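Local coordinates for uncharacterized protein (PDB 4OPW) that is of unknown function but is probably a cell-surface adhesin whose head is an elongated parallel beta-solenoid, at residues 17-21 / 82-86; 99-105 / 121-127; 112-118 / 137-141; 181-186 / 201-205. One frame throughout, in Å; residues are numbered along the deposited sequence.

Contact 1: 17-21 / 82-86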
# COMPACT_ATOMS: atom_id res chain seq x y z
N THR A 17 -25.30 2.91 -6.54
CA THR A 17 -24.58 4.17 -6.53
C THR A 17 -23.92 4.29 -5.17
O THR A 17 -24.36 3.65 -4.19
CB THR A 17 -25.53 5.34 -6.81
OG1 THR A 17 -26.58 5.31 -5.84
CG2 THR A 17 -26.09 5.29 -8.24
N ILE A 18 -22.84 5.09 -5.10
CA ILE A 18 -22.15 5.33 -3.84
C ILE A 18 -21.87 6.82 -3.70
O ILE A 18 -21.63 7.50 -4.70
CB ILE A 18 -20.86 4.47 -3.73
CG1 ILE A 18 -20.30 4.47 -2.28
CG2 ILE A 18 -19.78 4.86 -4.77
CD1 ILE A 18 -19.08 3.50 -2.04
N ASP A 19 -21.88 7.32 -2.44
CA ASP A 19 -21.57 8.70 -2.11
C ASP A 19 -20.08 8.98 -2.36
O ASP A 19 -19.30 8.05 -2.63
CB ASP A 19 -21.91 8.99 -0.63
CG ASP A 19 -23.39 9.14 -0.28
OD1 ASP A 19 -24.21 9.30 -1.22
OD2 ASP A 19 -23.72 9.11 0.92
N ASP A 20 -19.68 10.26 -2.26
CA ASP A 20 -18.29 10.65 -2.44
C ASP A 20 -17.42 10.19 -1.28
O ASP A 20 -17.80 10.35 -0.10
CB ASP A 20 -18.19 12.19 -2.56
CG ASP A 20 -18.71 12.80 -3.84
OD1 ASP A 20 -19.11 12.04 -4.74
OD2 ASP A 20 -18.71 14.05 -3.95
N PHE A 21 -16.27 9.62 -1.60
CA PHE A 21 -15.26 9.24 -0.60
C PHE A 21 -13.88 9.63 -1.13
O PHE A 21 -13.68 9.63 -2.35
CB PHE A 21 -15.32 7.74 -0.23
CG PHE A 21 -15.02 6.78 -1.35
CD1 PHE A 21 -13.71 6.37 -1.61
CD2 PHE A 21 -16.05 6.29 -2.16
CE1 PHE A 21 -13.43 5.51 -2.68
CE2 PHE A 21 -15.77 5.40 -3.21
CZ PHE A 21 -14.46 5.02 -3.47
N LYS A 82 -15.69 -3.42 -6.39
CA LYS A 82 -15.26 -2.61 -7.52
C LYS A 82 -15.88 -1.22 -7.34
O LYS A 82 -17.11 -1.11 -7.33
CB LYS A 82 -15.65 -3.23 -8.87
CG LYS A 82 -15.09 -2.43 -10.05
CD LYS A 82 -15.51 -2.98 -11.40
CE LYS A 82 -15.30 -1.94 -12.48
NZ LYS A 82 -15.24 -2.54 -13.83
N THR A 83 -15.06 -0.16 -7.17
CA THR A 83 -15.65 1.17 -6.96
C THR A 83 -14.74 2.26 -7.54
O THR A 83 -13.62 1.98 -7.98
CB THR A 83 -15.98 1.38 -5.47
OG1 THR A 83 -16.81 2.53 -5.30
CG2 THR A 83 -14.73 1.46 -4.59
N ASN A 84 -15.23 3.49 -7.56
CA ASN A 84 -14.47 4.62 -8.09
C ASN A 84 -14.79 5.88 -7.29
O ASN A 84 -15.85 5.97 -6.65
CB ASN A 84 -14.79 4.84 -9.60
CG ASN A 84 -16.17 5.39 -9.87
OD1 ASN A 84 -17.18 4.73 -9.62
ND2 ASN A 84 -16.25 6.64 -10.37
N SER A 85 -13.89 6.87 -7.37
CA SER A 85 -14.09 8.18 -6.76
C SER A 85 -13.27 9.20 -7.52
O SER A 85 -12.32 8.83 -8.21
CB SER A 85 -13.70 8.16 -5.28
OG SER A 85 -12.30 8.11 -5.10
N LYS A 86 -13.61 10.48 -7.36
CA LYS A 86 -12.86 11.52 -8.05
C LYS A 86 -11.47 11.72 -7.40
O LYS A 86 -10.50 12.04 -8.10
CB LYS A 86 -13.67 12.82 -8.04
CG LYS A 86 -13.04 13.94 -8.83
CD LYS A 86 -14.00 15.11 -9.06
CE LYS A 86 -13.23 16.28 -9.66
NZ LYS A 86 -14.14 17.42 -10.01
O HOH W 1 -16.99 8.25 -4.68
O HOH W 2 -16.08 10.81 -5.65
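I18 touches strand 80-85 through its CG2 methyl, which lies 3.8 Å from T83 OG1, the two side chains crossing at about a right angle. That hydroxyl is hydrogen-bonded to H42 O, so the methyl packs beside a polar atom whose need is already met. I18 and T83 both also touch I43 of strand 42-46. At D19 the chain is joined to the strand through solvent: one water donates to D19 O and, at 3.2 Å, to N84 O, and it also takes a weak bond from F21 N. D20 follows the same pattern less firmly, with a second water accepting from K86 N and giving only a weak, long bond to D20 OD1.

F21 carries the largest part of the contact. Its CG sits between the backbone N and the carbonyl carbon (chi1 64°), which carries the ring to T83, N84 and S85. S85 CB stands over one face in a CH-pi contact, 3.8 Å from the centroid of the F21 ring and 16° off the normal, displaced toward the rim. The same S85 CB is 3.3 Å from F21 O. T83 meets the ring at its edge, with OG1 3.7 Å from F21 CE2, while T83 CG2 lies against CZ. S85 OG turns to Y34 OH and W87 O. No direct hydrogen bond joins the two segments; apolar packing and water do the work. In this way the loop that leads from strand 11-17 to strand 23-27 packs on the N-terminal end of a parallel beta-solenoid, where antiparallel strands join the stack.

Contact 2: 99-105 / 121-127. With EDO (1,2-ethanediol), chain E.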
# COMPACT_ATOMS: atom_id res chain seq x y z
N PHE A 99 -5.65 -4.96 -2.58
CA PHE A 99 -6.06 -3.64 -3.05
C PHE A 99 -5.38 -3.39 -4.38
O PHE A 99 -4.16 -3.46 -4.46
CB PHE A 99 -5.76 -2.49 -2.06
CG PHE A 99 -6.21 -1.16 -2.60
CD1 PHE A 99 -7.52 -0.72 -2.41
CD2 PHE A 99 -5.33 -0.34 -3.31
CE1 PHE A 99 -7.95 0.52 -2.93
CE2 PHE A 99 -5.75 0.91 -3.81
CZ PHE A 99 -7.07 1.31 -3.64
N ILE A 100 -6.17 -3.14 -5.43
CA ILE A 100 -5.61 -2.86 -6.75
C ILE A 100 -6.15 -1.53 -7.28
O ILE A 100 -7.37 -1.36 -7.37
CB ILE A 100 -5.89 -4.00 -7.78
CG1 ILE A 100 -5.28 -5.37 -7.35
CG2 ILE A 100 -5.41 -3.60 -9.18
CD1 ILE A 100 -5.69 -6.57 -8.23
N ALA A 101 -5.25 -0.60 -7.65
CA ALA A 101 -5.64 0.65 -8.32
C ALA A 101 -5.42 0.42 -9.82
O ALA A 101 -4.28 0.20 -10.26
CB ALA A 101 -4.82 1.82 -7.79
N ASN A 102 -6.52 0.40 -10.60
CA ASN A 102 -6.51 0.14 -12.05
C ASN A 102 -6.58 1.40 -12.90
O ASN A 102 -7.00 1.37 -14.06
CB ASN A 102 -7.66 -0.79 -12.41
CG ASN A 102 -7.37 -2.22 -12.03
OD1 ASN A 102 -6.28 -2.74 -12.30
ND2 ASN A 102 -8.31 -2.86 -11.37
N SER A 103 -6.17 2.51 -12.32
CA SER A 103 -6.12 3.79 -13.00
C SER A 103 -4.91 4.55 -12.53
O SER A 103 -4.43 4.27 -11.43
CB SER A 103 -7.38 4.61 -12.67
OG SER A 103 -7.29 5.14 -11.36
N PRO A 104 -4.49 5.61 -13.25
CA PRO A 104 -3.48 6.51 -12.67
C PRO A 104 -4.07 7.18 -11.43
O PRO A 104 -5.31 7.21 -11.26
CB PRO A 104 -3.22 7.54 -13.78
CG PRO A 104 -3.77 6.93 -15.04
CD PRO A 104 -4.95 6.10 -14.56
N LEU A 105 -3.21 7.65 -10.53
CA LEU A 105 -3.62 8.32 -9.29
C LEU A 105 -2.96 9.68 -9.19
O LEU A 105 -1.76 9.81 -9.45
CB LEU A 105 -3.28 7.49 -8.05
CG LEU A 105 -3.93 6.09 -7.95
CD1 LEU A 105 -3.32 5.31 -6.82
CD2 LEU A 105 -5.44 6.19 -7.80
N GLN A 121 -1.40 -3.14 -4.95
CA GLN A 121 -0.82 -2.99 -6.28
C GLN A 121 -1.33 -1.71 -6.92
O GLN A 121 -2.53 -1.59 -7.20
CB GLN A 121 -1.11 -4.19 -7.20
CG GLN A 121 -0.62 -5.54 -6.67
CD GLN A 121 -1.24 -6.66 -7.46
OE1 GLN A 121 -2.28 -7.21 -7.11
NE2 GLN A 121 -0.64 -7.00 -8.57
N LEU A 122 -0.43 -0.73 -7.14
CA LEU A 122 -0.77 0.52 -7.83
C LEU A 122 -0.25 0.33 -9.23
O LEU A 122 0.95 0.42 -9.45
CB LEU A 122 -0.21 1.76 -7.11
CG LEU A 122 -0.47 1.84 -5.58
CD1 LEU A 122 0.15 3.09 -4.99
CD2 LEU A 122 -1.98 1.71 -5.22
N LYS A 123 -1.13 -0.12 -10.14
CA LYS A 123 -0.71 -0.59 -11.47
C LYS A 123 -0.42 0.50 -12.51
O LYS A 123 0.21 0.19 -13.53
CB LYS A 123 -1.75 -1.58 -12.03
CG LYS A 123 -1.83 -2.87 -11.20
CD LYS A 123 -2.57 -3.96 -11.94
CE LYS A 123 -2.53 -5.28 -11.22
NZ LYS A 123 -3.34 -6.32 -11.91
N GLN A 124 -0.89 1.74 -12.29
CA GLN A 124 -0.65 2.83 -13.25
C GLN A 124 -0.02 4.03 -12.56
O GLN A 124 0.06 4.07 -11.32
CB GLN A 124 -1.94 3.20 -13.99
CG GLN A 124 -2.32 2.14 -15.04
CD GLN A 124 -3.67 2.38 -15.68
OE1 GLN A 124 -4.59 1.57 -15.57
NE2 GLN A 124 -3.81 3.47 -16.40
N LYS A 125 0.52 4.98 -13.34
CA LYS A 125 1.30 6.08 -12.80
C LYS A 125 0.62 6.82 -11.63
O LYS A 125 -0.53 7.26 -11.73
CB LYS A 125 1.73 7.07 -13.90
CG LYS A 125 2.74 8.12 -13.43
CD LYS A 125 3.14 9.05 -14.57
CE LYS A 125 4.31 9.93 -14.19
NZ LYS A 125 4.79 10.73 -15.35
N VAL A 126 1.36 6.94 -10.54
CA VAL A 126 0.99 7.70 -9.34
C VAL A 126 1.74 9.03 -9.41
O VAL A 126 2.98 9.03 -9.39
CB VAL A 126 1.30 6.91 -8.04
CG1 VAL A 126 0.97 7.73 -6.79
CG2 VAL A 126 0.57 5.56 -8.03
N GLU A 127 1.02 10.16 -9.54
CA GLU A 127 1.67 11.47 -9.60
C GLU A 127 1.08 12.33 -8.50
O GLU A 127 -0.03 12.84 -8.63
CB GLU A 127 1.51 12.12 -10.99
CG GLU A 127 2.20 13.47 -11.09
CD GLU A 127 2.64 13.93 -12.46
OE1 GLU A 127 2.27 13.28 -13.47
OE2 GLU A 127 3.38 14.94 -12.52
C1 EDO E . 4.54 15.65 -9.15
O1 EDO E . 4.98 16.40 -10.27
C2 EDO E . 5.31 16.09 -7.89
O2 EDO E . 6.71 15.99 -8.13
O HOH W 3 -5.80 -5.33 -12.63
O HOH W 4 -2.13 3.06 -9.91
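F99 O accepts from Q121 N (2.8 Å), and A101 N donates to Q121 O (2.9 Å), the alternating ladder of two parallel strands. K123 N extends it to A101 O with a longer bond. The ladder breaks at the corner and resumes at L105, whose N donates to K125 O and whose O accepts from E127 N. Across the break a water donates to S103 O and accepts from Q124 N.

Apolar contacts centre on L122, whose CG, anti to the carbonyl carbon (chi1 -49°), sets CD2 3.8 Å from A101 CB and 4.1 Å from F99 CE2, at the edge of that ring. CD2 also approaches L105 CD1, which rests against V126 CG2. On the other face, I100 and Q121 lie side by side, with Q121 OE1 3.5 Å from I100 CG1.

Polar ends meet through solvent: a second water gives to N102 OD1 and takes from K123 NZ, both at 2.7 Å. E127 OE2 accepts a bond from an ethanediol, probably a crystallisation additive, also held by D149.

Strand 31-36 flanks this pair beyond 98-101 and strand 139-147 beyond 119-122, while side chains of strands 23-27 and 109-114 pack against F99, L105, L122 and V126.

Contact 3: 112-118 / 137-141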
# COMPACT_ATOMS: atom_id res chain seq x y z
N ILE A 112 -0.65 5.33 2.13
CA ILE A 112 -1.10 3.96 2.14
C ILE A 112 -0.49 3.21 3.31
O ILE A 112 0.74 3.24 3.49
CB ILE A 112 -0.79 3.24 0.80
CG1 ILE A 112 -1.41 4.05 -0.38
CG2 ILE A 112 -1.31 1.77 0.81
CD1 ILE A 112 -1.22 3.48 -1.71
N ASN A 113 -1.34 2.56 4.12
CA ASN A 113 -0.92 1.73 5.25
C ASN A 113 -1.38 0.31 4.97
O ASN A 113 -2.59 0.06 4.93
CB ASN A 113 -1.48 2.25 6.58
CG ASN A 113 -1.03 3.65 6.96
OD1 ASN A 113 -0.01 4.17 6.48
ND2 ASN A 113 -1.76 4.28 7.86
N ALA A 114 -0.43 -0.61 4.71
CA ALA A 114 -0.73 -1.99 4.36
C ALA A 114 -0.25 -2.87 5.50
O ALA A 114 0.94 -2.84 5.86
CB ALA A 114 -0.04 -2.35 3.03
N ASN A 115 -1.20 -3.58 6.12
CA ASN A 115 -0.89 -4.41 7.28
C ASN A 115 -1.30 -5.85 7.08
O ASN A 115 -1.93 -6.20 6.08
CB ASN A 115 -1.64 -3.84 8.50
CG ASN A 115 -1.41 -2.37 8.74
OD1 ASN A 115 -2.35 -1.56 8.77
ND2 ASN A 115 -0.15 -1.99 8.88
N SER A 116 -0.91 -6.69 8.06
CA SER A 116 -1.29 -8.09 8.19
C SER A 116 -1.57 -8.79 6.84
O SER A 116 -2.72 -9.06 6.48
CB SER A 116 -2.51 -8.21 9.11
OG SER A 116 -3.52 -7.25 8.82
N ASN A 117 -0.48 -9.05 6.09
CA ASN A 117 -0.42 -9.87 4.86
C ASN A 117 -1.16 -9.34 3.64
O ASN A 117 -1.26 -10.08 2.64
CB ASN A 117 -0.94 -11.29 5.15
CG ASN A 117 -0.23 -11.93 6.30
OD1 ASN A 117 0.86 -12.46 6.13
ND2 ASN A 117 -0.80 -11.80 7.48
N CYS A 118 -1.59 -8.07 3.65
CA CYS A 118 -2.25 -7.48 2.50
C CYS A 118 -1.32 -7.40 1.29
O CYS A 118 -0.10 -7.53 1.42
CB CYS A 118 -2.75 -6.09 2.85
SG CYS A 118 -4.32 -6.10 3.71
N GLY A 137 3.44 -6.34 9.25
CA GLY A 137 2.81 -7.66 9.32
C GLY A 137 2.88 -8.47 8.05
O GLY A 137 1.90 -9.12 7.68
N SER A 138 4.04 -8.44 7.37
CA SER A 138 4.34 -9.19 6.15
C SER A 138 3.45 -8.82 4.98
O SER A 138 3.33 -9.62 4.03
CB SER A 138 4.29 -10.71 6.40
OG SER A 138 5.15 -11.10 7.45
N ALA A 139 2.88 -7.60 4.99
CA ALA A 139 2.14 -7.10 3.84
C ALA A 139 3.14 -6.77 2.71
O ALA A 139 4.36 -6.70 2.94
CB ALA A 139 1.32 -5.85 4.22
N ASN A 140 2.64 -6.66 1.47
CA ASN A 140 3.48 -6.39 0.31
C ASN A 140 2.87 -5.30 -0.53
O ASN A 140 1.65 -5.24 -0.71
CB ASN A 140 3.65 -7.66 -0.52
CG ASN A 140 4.39 -8.75 0.20
OD1 ASN A 140 5.60 -8.67 0.43
ND2 ASN A 140 3.68 -9.77 0.66
N MSE A 141 3.72 -4.44 -1.08
CA MSE A 141 3.23 -3.39 -1.93
C MSE A 141 4.03 -3.32 -3.22
O MSE A 141 5.25 -3.49 -3.20
CB MSE A 141 3.28 -2.04 -1.22
CG MSE A 141 2.42 -1.01 -1.88
SE MSE A 141 2.63 0.58 -0.78
CE MSE A 141 1.98 0.15 0.70
O HOH W 5 2.02 -12.13 3.59
O HOH W 6 0.89 -11.26 9.43
O HOH W 7 1.00 -9.98 0.57
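Two successive corners of the parallel beta-solenoid stack here: the type I' turn from N115 to C118 lies against G137-S138, whose backbone is likewise in the positive-phi region. The lack of a side chain on G137 lets the corners come close, with G137 O accepting from N117 N at 2.9 Å. That bond is bent (138° at the hydrogen), and the donor stands above the carbonyl plane. Just past the turn, N140 N gives a straighter bond to C118 O, also 2.9 Å, which starts the parallel pairing of the next strands.

Next to the corner two alanines meet. A139 CB packs at the bend, 3.4 Å from A114 O and 3.9 Å from A114 CB, where the chain passes from one sheet to the other. The strands 112-114 and 139-141 belong to different sheets and run at 141° to each other. M141, a selenomethionine, links them: CG lies anti to the backbone N (chi1 -163°), and a turn about the CG-SE bond brings CE back toward A114 CB and I112.

Outside the corner, polar side chains continue the stacking from one coil to the next, N115 ND2 bonding to S136 OG, S138 OG to S158 OG and N140 OD1 to T160 OG1. Water adds to the seam, one molecule accepting from N140 ND2 at 2.7 Å and another donating to G137 O at 2.9 Å. In the interior, the selenomethionine methyl, M141 CE, ends 3.7 Å from I112 CG2.

Contact 4: 181-186 / 201-205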
# COMPACT_ATOMS: atom_id res chain seq x y z
N ILE A 181 13.03 -3.33 0.84
CA ILE A 181 12.64 -2.23 -0.04
C ILE A 181 13.37 -2.48 -1.36
O ILE A 181 14.59 -2.62 -1.36
CB ILE A 181 12.93 -0.81 0.55
CG1 ILE A 181 12.01 -0.51 1.77
CG2 ILE A 181 12.78 0.29 -0.54
CD1 ILE A 181 12.39 0.72 2.62
N MSE A 182 12.62 -2.59 -2.47
CA MSE A 182 13.18 -2.77 -3.82
C MSE A 182 12.88 -1.49 -4.59
O MSE A 182 11.77 -1.33 -5.14
CB MSE A 182 12.58 -4.01 -4.49
CG MSE A 182 13.10 -5.33 -3.92
SE MSE A 182 11.82 -6.76 -4.22
CE MSE A 182 10.53 -6.30 -2.85
N ALA A 183 13.83 -0.53 -4.57
CA ALA A 183 13.64 0.76 -5.22
C ALA A 183 14.84 1.22 -6.05
O ALA A 183 15.09 2.42 -6.16
CB ALA A 183 13.29 1.82 -4.17
N PHE A 184 15.54 0.27 -6.73
CA PHE A 184 16.60 0.67 -7.66
C PHE A 184 16.04 1.49 -8.85
O PHE A 184 16.75 2.32 -9.43
CB PHE A 184 17.32 -0.57 -8.24
CG PHE A 184 18.34 -1.26 -7.37
CD1 PHE A 184 19.23 -0.52 -6.59
CD2 PHE A 184 18.49 -2.64 -7.41
CE1 PHE A 184 20.21 -1.15 -5.82
CE2 PHE A 184 19.50 -3.27 -6.67
CZ PHE A 184 20.33 -2.53 -5.86
N GLY A 185 14.77 1.24 -9.18
CA GLY A 185 14.09 1.90 -10.29
C GLY A 185 13.65 3.34 -10.06
O GLY A 185 13.22 4.01 -11.01
N VAL A 186 13.71 3.83 -8.81
CA VAL A 186 13.29 5.19 -8.49
C VAL A 186 14.51 6.09 -8.28
O VAL A 186 15.22 5.95 -7.27
CB VAL A 186 12.30 5.25 -7.29
CG1 VAL A 186 11.90 6.69 -6.96
CG2 VAL A 186 11.06 4.41 -7.57
N ALA A 201 17.62 -2.93 1.72
CA ALA A 201 17.12 -1.79 0.96
C ALA A 201 17.93 -1.63 -0.31
O ALA A 201 19.15 -1.58 -0.24
CB ALA A 201 17.16 -0.50 1.79
N GLN A 202 17.25 -1.58 -1.46
CA GLN A 202 17.85 -1.36 -2.80
C GLN A 202 17.40 0.01 -3.23
O GLN A 202 16.19 0.22 -3.36
CB GLN A 202 17.41 -2.44 -3.77
CG GLN A 202 17.93 -3.83 -3.42
CD GLN A 202 17.37 -4.88 -4.35
OE1 GLN A 202 16.39 -4.66 -5.06
NE2 GLN A 202 18.00 -6.04 -4.36
N ILE A 203 18.32 0.96 -3.36
CA ILE A 203 17.92 2.35 -3.59
C ILE A 203 18.76 3.00 -4.70
O ILE A 203 19.80 2.46 -5.09
CB ILE A 203 18.02 3.14 -2.25
CG1 ILE A 203 19.47 3.11 -1.68
CG2 ILE A 203 16.98 2.62 -1.24
CD1 ILE A 203 19.67 3.92 -0.39
N HIS A 204 18.27 4.15 -5.23
CA HIS A 204 18.97 4.83 -6.33
C HIS A 204 19.11 6.34 -6.04
O HIS A 204 18.43 7.16 -6.67
CB HIS A 204 18.26 4.53 -7.67
CG HIS A 204 18.87 5.17 -8.88
ND1 HIS A 204 20.21 5.51 -8.94
CD2 HIS A 204 18.30 5.47 -10.07
CE1 HIS A 204 20.39 6.05 -10.13
NE2 HIS A 204 19.27 6.04 -10.85
N PRO A 205 19.97 6.72 -5.06
CA PRO A 205 20.25 8.16 -4.83
C PRO A 205 21.06 8.72 -5.99
O PRO A 205 21.93 8.02 -6.50
CB PRO A 205 21.05 8.17 -3.51
CG PRO A 205 21.24 6.74 -3.12
CD PRO A 205 20.89 5.87 -4.27
O HOH W 8 15.42 4.75 -4.81
O HOH W 9 15.02 -2.64 -6.82
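F184 lies over Q202 at a corner of the parallel beta-solenoid, ring against aliphatic chain and amide. Q202 CB stands beneath the middle of the ring in a CH-pi contact, 3.5 Å from the F184 centroid, and the extended chain then runs out under the rim until Q202 CD is 3.5 Å from F184 CE2. The amide plane runs nearly parallel to the ring, 14° from it, so that the side chain lies flat along one face. At the edge I203 O lies in the ring plane, 3.4 Å from F184 CD1, where it probably meets the slightly positive C-H rim of the ring. CG of F184 is anti to its carbonyl carbon (chi1 -79°), which turns the ring back over strand 200-205 as the backbone leaves strand 180-183. A cation-pi contact with K222 adds a charge to the ring's surroundings.

H204 approaches differently: its CB, rather than its imidazole, is the closest part, 3.2 Å from F184 O and near V186 O. The ring's ND1 is hydrogen-bonded to K222 O, which helps to set the turn of the imidazole. Before the corner, ordinary parallel pairing holds the strands, with Q202 N donating to I181 O and A183 N to Q202 O; I181 and A201 lie on the same face of the strands, I181 against Y173 and A201 against C193.

Past A183 the ladder opens and waters take over. One is held by three bonds, giving protons to A183 O and V186 O and accepting from H204 N. The other accepts from F184 N at 3.0 Å and donates to Q202 OE1, also at 3.0 Å.

How the contacts relate
The four contacts follow the solenoid from its N-terminal end toward its C terminus. Contact 1 lies nearest the N-terminal end; its centre is about 16 Å from that of contact 2 and about 34 Å from that of contact 4, across the centre of the chain. Contacts 2 and 3 alone touch: L122 CD1 packs on I112 CD1 at 3.6 Å in the interior, and their segments alternate along the sequence. Contact 4 repeats the parallel pairing of contact 2 further along, centres about 19 Å apart. Ethanediol molecules, probably from the crystallisation liquor, lie at E127 of contact 2 and about 5 Å from the H204 side chain of contact 4.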